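PDB 5EHK: lantibiotic dehydratase from Microbispora corallina, which probably uses glutamyl-tRNA to dehydrate serine and threonine residues of the precursor peptide during biosynthesis of the lantibiotic NAI-107. Local coordinates for residues P287-D292 with L582-S587; A567-F572 with A634-V639. One frame throughout, in Å; residues are numbered along the deposited sequence.

Contact 1 of 2, residues P287-D292 with L582-S587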
loop_
_atom_site.group_PDB
_atom_site.type_symbol
_atom_site.label_atom_id
_atom_site.label_comp_id
_atom_site.label_asym_id
_atom_site.label_seq_id
_atom_site.Cartn_x
_atom_site.Cartn_y
_atom_site.Cartn_z
ATOM N N PRO A 287 0.045 -42.067 11.493
ATOM C CA PRO A 287 -1.373 -41.927 11.833
ATOM C C PRO A 287 -2.065 -41.026 10.825
ATOM O O PRO A 287 -1.576 -39.920 10.601
ATOM C CB PRO A 287 -1.339 -41.258 13.211
ATOM C CG PRO A 287 0.050 -41.487 13.746
ATOM C CD PRO A 287 0.925 -41.492 12.527
ATOM N N PRO A 288 -3.155 -41.504 10.200
ATOM C CA PRO A 288 -3.902 -40.775 9.158
ATOM C C PRO A 288 -4.560 -39.482 9.644
ATOM O O PRO A 288 -4.942 -38.656 8.814
ATOM C CB PRO A 288 -4.997 -41.771 8.742
ATOM C CG PRO A 288 -5.108 -42.723 9.898
ATOM C CD PRO A 288 -3.735 -42.828 10.466
ATOM N N LEU A 289 -4.674 -39.310 10.956
ATOM C CA LEU A 289 -5.461 -38.230 11.539
ATOM C C LEU A 289 -6.899 -38.238 11.014
ATOM O O LEU A 289 -7.416 -37.222 10.532
ATOM C CB LEU A 289 -4.813 -36.859 11.320
ATOM C CG LEU A 289 -3.342 -36.740 11.685
ATOM C CD1 LEU A 289 -2.914 -35.296 11.615
ATOM C CD2 LEU A 289 -3.074 -37.314 13.053
ATOM N N ASP A 290 -7.555 -39.384 11.124
ATOM C CA ASP A 290 -8.936 -39.484 10.678
ATOM C C ASP A 290 -9.930 -39.559 11.832
ATOM O O ASP A 290 -11.127 -39.691 11.610
ATOM C CB ASP A 290 -9.120 -40.694 9.775
ATOM C CG ASP A 290 -8.597 -41.966 10.399
ATOM O OD1 ASP A 290 -8.233 -41.976 11.604
ATOM O OD2 ASP A 290 -8.549 -42.969 9.665
ATOM N N GLY A 291 -9.445 -39.466 13.061
ATOM C CA GLY A 291 -10.335 -39.505 14.209
ATOM C C GLY A 291 -10.075 -40.626 15.202
ATOM O O GLY A 291 -10.436 -40.502 16.366
ATOM N N ASP A 292 -9.440 -41.702 14.751
ATOM C CA ASP A 292 -9.038 -42.799 15.633
ATOM C C ASP A 292 -7.918 -42.381 16.576
ATOM O O ASP A 292 -7.289 -41.351 16.379
ATOM C CB ASP A 292 -8.606 -44.026 14.810
ATOM C CG ASP A 292 -8.418 -45.301 15.668
ATOM O OD1 ASP A 292 -9.031 -45.392 16.771
ATOM O OD2 ASP A 292 -7.680 -46.223 15.213
ATOM N N LEU A 582 -4.308 -31.903 18.002
ATOM C CA LEU A 582 -5.682 -31.409 17.921
ATOM C C LEU A 582 -6.351 -31.723 16.591
ATOM O O LEU A 582 -7.339 -31.102 16.219
ATOM C CB LEU A 582 -5.725 -29.904 18.188
ATOM C CG LEU A 582 -5.022 -29.408 19.453
ATOM C CD1 LEU A 582 -5.127 -27.906 19.564
ATOM C CD2 LEU A 582 -5.614 -30.077 20.692
ATOM N N ALA A 583 -5.791 -32.682 15.870
ATOM C CA ALA A 583 -6.214 -32.933 14.506
ATOM C C ALA A 583 -6.813 -34.320 14.365
ATOM O O ALA A 583 -7.047 -34.782 13.246
ATOM C CB ALA A 583 -5.066 -32.721 13.520
ATOM N N HIS A 584 -7.029 -34.994 15.492
ATOM C CA HIS A 584 -7.694 -36.305 15.489
ATOM C C HIS A 584 -9.202 -36.165 15.310
ATOM O O HIS A 584 -9.965 -36.389 16.239
ATOM C CB HIS A 584 -7.380 -37.035 16.784
ATOM C CG HIS A 584 -5.920 -37.263 16.984
ATOM N ND1 HIS A 584 -5.166 -38.013 16.109
ATOM C CD2 HIS A 584 -5.060 -36.793 17.919
ATOM C CE1 HIS A 584 -3.908 -38.020 16.513
ATOM N NE2 HIS A 584 -3.815 -37.284 17.608
ATOM N N THR A 585 -9.626 -35.831 14.094
ATOM C CA THR A 585 -10.974 -35.372 13.854
ATOM C C THR A 585 -11.560 -36.068 12.653
ATOM O O THR A 585 -10.956 -36.092 11.607
ATOM C CB THR A 585 -10.933 -33.893 13.582
ATOM O OG1 THR A 585 -10.182 -33.666 12.390
ATOM C CG2 THR A 585 -10.248 -33.176 14.736
ATOM N N PRO A 586 -12.752 -36.646 12.803
ATOM C CA PRO A 586 -13.289 -37.515 11.756
ATOM C C PRO A 586 -13.851 -36.764 10.558
ATOM O O PRO A 586 -14.279 -35.614 10.662
ATOM C CB PRO A 586 -14.410 -38.272 12.477
ATOM C CG PRO A 586 -14.863 -37.342 13.550
ATOM C CD PRO A 586 -13.662 -36.527 13.957
ATOM N N SER A 587 -13.898 -37.450 9.433
ATOM C CA SER A 587 -14.453 -36.894 8.231
ATOM C C SER A 587 -15.783 -37.583 7.952
ATOM O O SER A 587 -15.863 -38.821 7.991
ATOM C CB SER A 587 -13.478 -37.125 7.082
ATOM O OG SER A 587 -14.116 -37.060 5.834
HETATM O O HOH W 1 -7.029 -34.503 10.748
HETATM O O HOH W 2 -7.015 -39.168 14.575
#

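Contact 2 of 2, residues A567-F572 with A634-V639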
loop_
_atom_site.group_PDB
_atom_site.type_symbol
_atom_site.label_atom_id
_atom_site.label_comp_id
_atom_site.label_asym_id
_atom_site.label_seq_id
_atom_site.Cartn_x
_atom_site.Cartn_y
_atom_site.Cartn_z
ATOM N N ALA A 567 -19.001 -32.829 -1.679
ATOM C CA ALA A 567 -18.475 -32.368 -0.405
ATOM C C ALA A 567 -17.244 -33.181 -0.074
ATOM O O ALA A 567 -17.171 -34.353 -0.409
ATOM C CB ALA A 567 -19.520 -32.537 0.689
ATOM N N ALA A 568 -16.262 -32.572 0.573
ATOM C CA ALA A 568 -15.090 -33.326 0.992
ATOM C C ALA A 568 -14.472 -32.673 2.212
ATOM O O ALA A 568 -14.776 -31.521 2.520
ATOM C CB ALA A 568 -14.085 -33.428 -0.133
ATOM N N ASP A 569 -13.617 -33.418 2.904
ATOM C CA ASP A 569 -12.890 -32.917 4.059
ATOM C C ASP A 569 -11.404 -33.000 3.743
ATOM O O ASP A 569 -10.938 -33.985 3.150
ATOM C CB ASP A 569 -13.211 -33.762 5.299
ATOM C CG ASP A 569 -14.719 -33.832 5.580
ATOM O OD1 ASP A 569 -15.321 -32.745 5.743
ATOM O OD2 ASP A 569 -15.319 -34.948 5.578
ATOM N N VAL A 570 -10.668 -31.940 4.088
ATOM C CA VAL A 570 -9.225 -31.904 3.869
ATOM C C VAL A 570 -8.609 -32.338 5.172
ATOM O O VAL A 570 -9.049 -31.897 6.216
ATOM C CB VAL A 570 -8.730 -30.501 3.435
ATOM C CG1 VAL A 570 -9.621 -29.418 3.985
ATOM C CG2 VAL A 570 -7.280 -30.268 3.847
ATOM N N ALA A 571 -7.622 -33.224 5.116
ATOM C CA ALA A 571 -6.876 -33.634 6.305
ATOM C C ALA A 571 -5.388 -33.401 6.063
ATOM O O ALA A 571 -4.851 -33.810 5.026
ATOM C CB ALA A 571 -7.148 -35.123 6.622
ATOM N N PHE A 572 -4.715 -32.728 6.983
ATOM C CA PHE A 572 -3.286 -32.462 6.783
ATOM C C PHE A 572 -2.447 -32.633 8.058
ATOM O O PHE A 572 -2.960 -32.541 9.178
ATOM C CB PHE A 572 -3.094 -31.045 6.262
ATOM C CG PHE A 572 -3.510 -30.004 7.239
ATOM C CD1 PHE A 572 -2.654 -29.600 8.249
ATOM C CD2 PHE A 572 -4.773 -29.449 7.171
ATOM C CE1 PHE A 572 -3.049 -28.661 9.173
ATOM C CE2 PHE A 572 -5.179 -28.507 8.077
ATOM C CZ PHE A 572 -4.317 -28.104 9.083
ATOM N N ALA A 634 -14.175 -28.915 3.355
ATOM C CA ALA A 634 -14.308 -28.337 4.677
ATOM C C ALA A 634 -13.121 -28.795 5.506
ATOM O O ALA A 634 -12.471 -29.808 5.189
ATOM C CB ALA A 634 -15.600 -28.775 5.318
ATOM N N LEU A 635 -12.812 -28.018 6.534
ATOM C CA LEU A 635 -11.779 -28.413 7.463
ATOM C C LEU A 635 -12.459 -28.718 8.813
ATOM O O LEU A 635 -12.792 -27.809 9.572
ATOM C CB LEU A 635 -10.694 -27.340 7.556
ATOM C CG LEU A 635 -9.498 -27.652 8.459
ATOM C CD1 LEU A 635 -8.945 -29.048 8.211
ATOM C CD2 LEU A 635 -8.402 -26.586 8.331
ATOM N N PRO A 636 -12.693 -30.012 9.098
ATOM C CA PRO A 636 -13.545 -30.423 10.220
ATOM C C PRO A 636 -12.865 -30.409 11.580
ATOM O O PRO A 636 -13.259 -31.191 12.438
ATOM C CB PRO A 636 -13.884 -31.874 9.877
ATOM C CG PRO A 636 -13.552 -32.033 8.438
ATOM C CD PRO A 636 -12.385 -31.147 8.215
ATOM N N ASN A 637 -11.902 -29.519 11.783
ATOM C CA ASN A 637 -11.325 -29.305 13.094
ATOM C C ASN A 637 -11.006 -27.819 13.300
ATOM O O ASN A 637 -11.314 -26.984 12.458
ATOM C CB ASN A 637 -10.065 -30.134 13.247
ATOM C CG ASN A 637 -8.981 -29.739 12.257
ATOM O OD1 ASN A 637 -8.544 -28.569 12.205
ATOM N ND2 ASN A 637 -8.552 -30.703 11.445
ATOM N N MET A 638 -10.354 -27.501 14.408
ATOM C CA MET A 638 -10.030 -26.130 14.698
ATOM C C MET A 638 -8.525 -25.865 14.623
ATOM O O MET A 638 -8.023 -24.887 15.180
ATOM C CB MET A 638 -10.595 -25.733 16.056
ATOM C CG MET A 638 -12.091 -25.666 16.073
ATOM S SD MET A 638 -12.738 -24.346 15.013
ATOM C CE MET A 638 -12.117 -22.892 15.832
ATOM N N VAL A 639 -7.796 -26.714 13.913
ATOM C CA VAL A 639 -6.412 -26.368 13.625
ATOM C C VAL A 639 -6.347 -25.234 12.605
ATOM O O VAL A 639 -7.058 -25.233 11.602
ATOM C CB VAL A 639 -5.617 -27.587 13.182
ATOM C CG1 VAL A 639 -4.162 -27.216 12.926
ATOM C CG2 VAL A 639 -5.751 -28.655 14.244
HETATM O O HOH W 3 -6.048 -31.816 9.628
#

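Contact 1 of 2, residues P287-D292 with L582-S587
Leu289 and His584 both set their CG beside the backbone N and anti to the carbonyl carbon, with chi1 of -50° and -60°, and their side chains cross obliquely. The two branches of Leu289 then divide the work. CD2 leans on the imidazole, 3.6 Å from His584 CE1, while CD1 reaches the methyl group of Ala583, at 3.9 Å from its CB. No direct hydrogen bond joins the two segments; the polar groups meet through two waters. The first donates to both Leu289 O, at 2.8 Å, and Ala583 O, so it bridges the two carbonyls. The second lies in the plane of the imidazole at its edge, 2.7 Å from His584 ND1. The same water accepts from Gly291 N at 2.9 Å and donates to Asp292 O; it so links the ring to the backbone at Gly291 and Asp292, which would favour this orientation of the ring. Gly291 has no side chain to hold the loops apart, which lets its CA come within 3.7 Å of Thr585 N. Beyond it, Pro586 CA points its hydrogen at Asp290 O over 3.1 Å, with an angle of 150° at the hydrogen. His584 is the centre of an inverse gamma turn, which bends the second loop here. Asp290 has its hydroxyl partner elsewhere: OD2 is hydrogen-bonded to Ser600 OG. Around the contact, Pro287 packs on Met174, Leu177 and Leu178 of helix 174-185, and His584 touches Met174 and Pro294, the latter at the start of helix 294-306. Strand 591-595 supplies Arg592, whose NH2 bonds to Pro288 O.

Contact 2 of 2, residues A567-F572 with A634-V639
A parallel beta bridge pairs Asp569 with Ala634 just where strand 629-634 runs out. Ala634 uses both its backbone polar groups: its N donates to Ala568 O at 2.8 Å, and its O accepts from Val570 N at 3.0 Å in a nearly straight bond (165°). The side chain of Asp569 lies against Pro636, CB 3.6 Å from Pro636 CG, while its OD2 is held by Ser587 OG and Ser589 N. In the mixed sheet, strand 566-572 runs parallel to neighbours on both flanks, 629-634 and 591-595, and past the bridge the pairing with 634-639 gives way to side chains. With chi1 of Phe572 at 65°, its CG lies between the backbone N and the carbonyl carbon, and the ring reaches Leu635 and Val639. Leu635 CD2 meets the ring edge in its plane, 3.8 Å from Phe572 CE2, and Val639 CG1 comes obliquely to Phe572 CZ at 3.9 Å. A water above one ring face, toward the rim, accepts from Phe572 N at 3.1 Å and from Asn637 ND2. The other end of that amide closes an Asx turn, Asn637 OD1 accepting from Val639 N at 2.6 Å.

How the contacts relate
From the N terminus the chain first lays down 287-292, the loop before helix 294-306, then returns some 290 residues later to complete contact 1 with 582-587. On the way it passes through strand 566-572, which 634-639 meets after 61 intervening residues to close contact 2. The two closures therefore cross, with segments alternating. Their centres are about 10 Å apart and they touch directly: Thr585 CG2 packs 3.4 Å from Asn637 CB, Val639 CG2 lies against Leu582 O, and Leu289 CD1 reaches Phe572 O. Contact 1 thus fastens the helical region around 174-185 and 294-306 to the loop flanking the mixed sheet, and contact 2 joins strand 566-572 to the end of strand 629-634 and the loop that follows it.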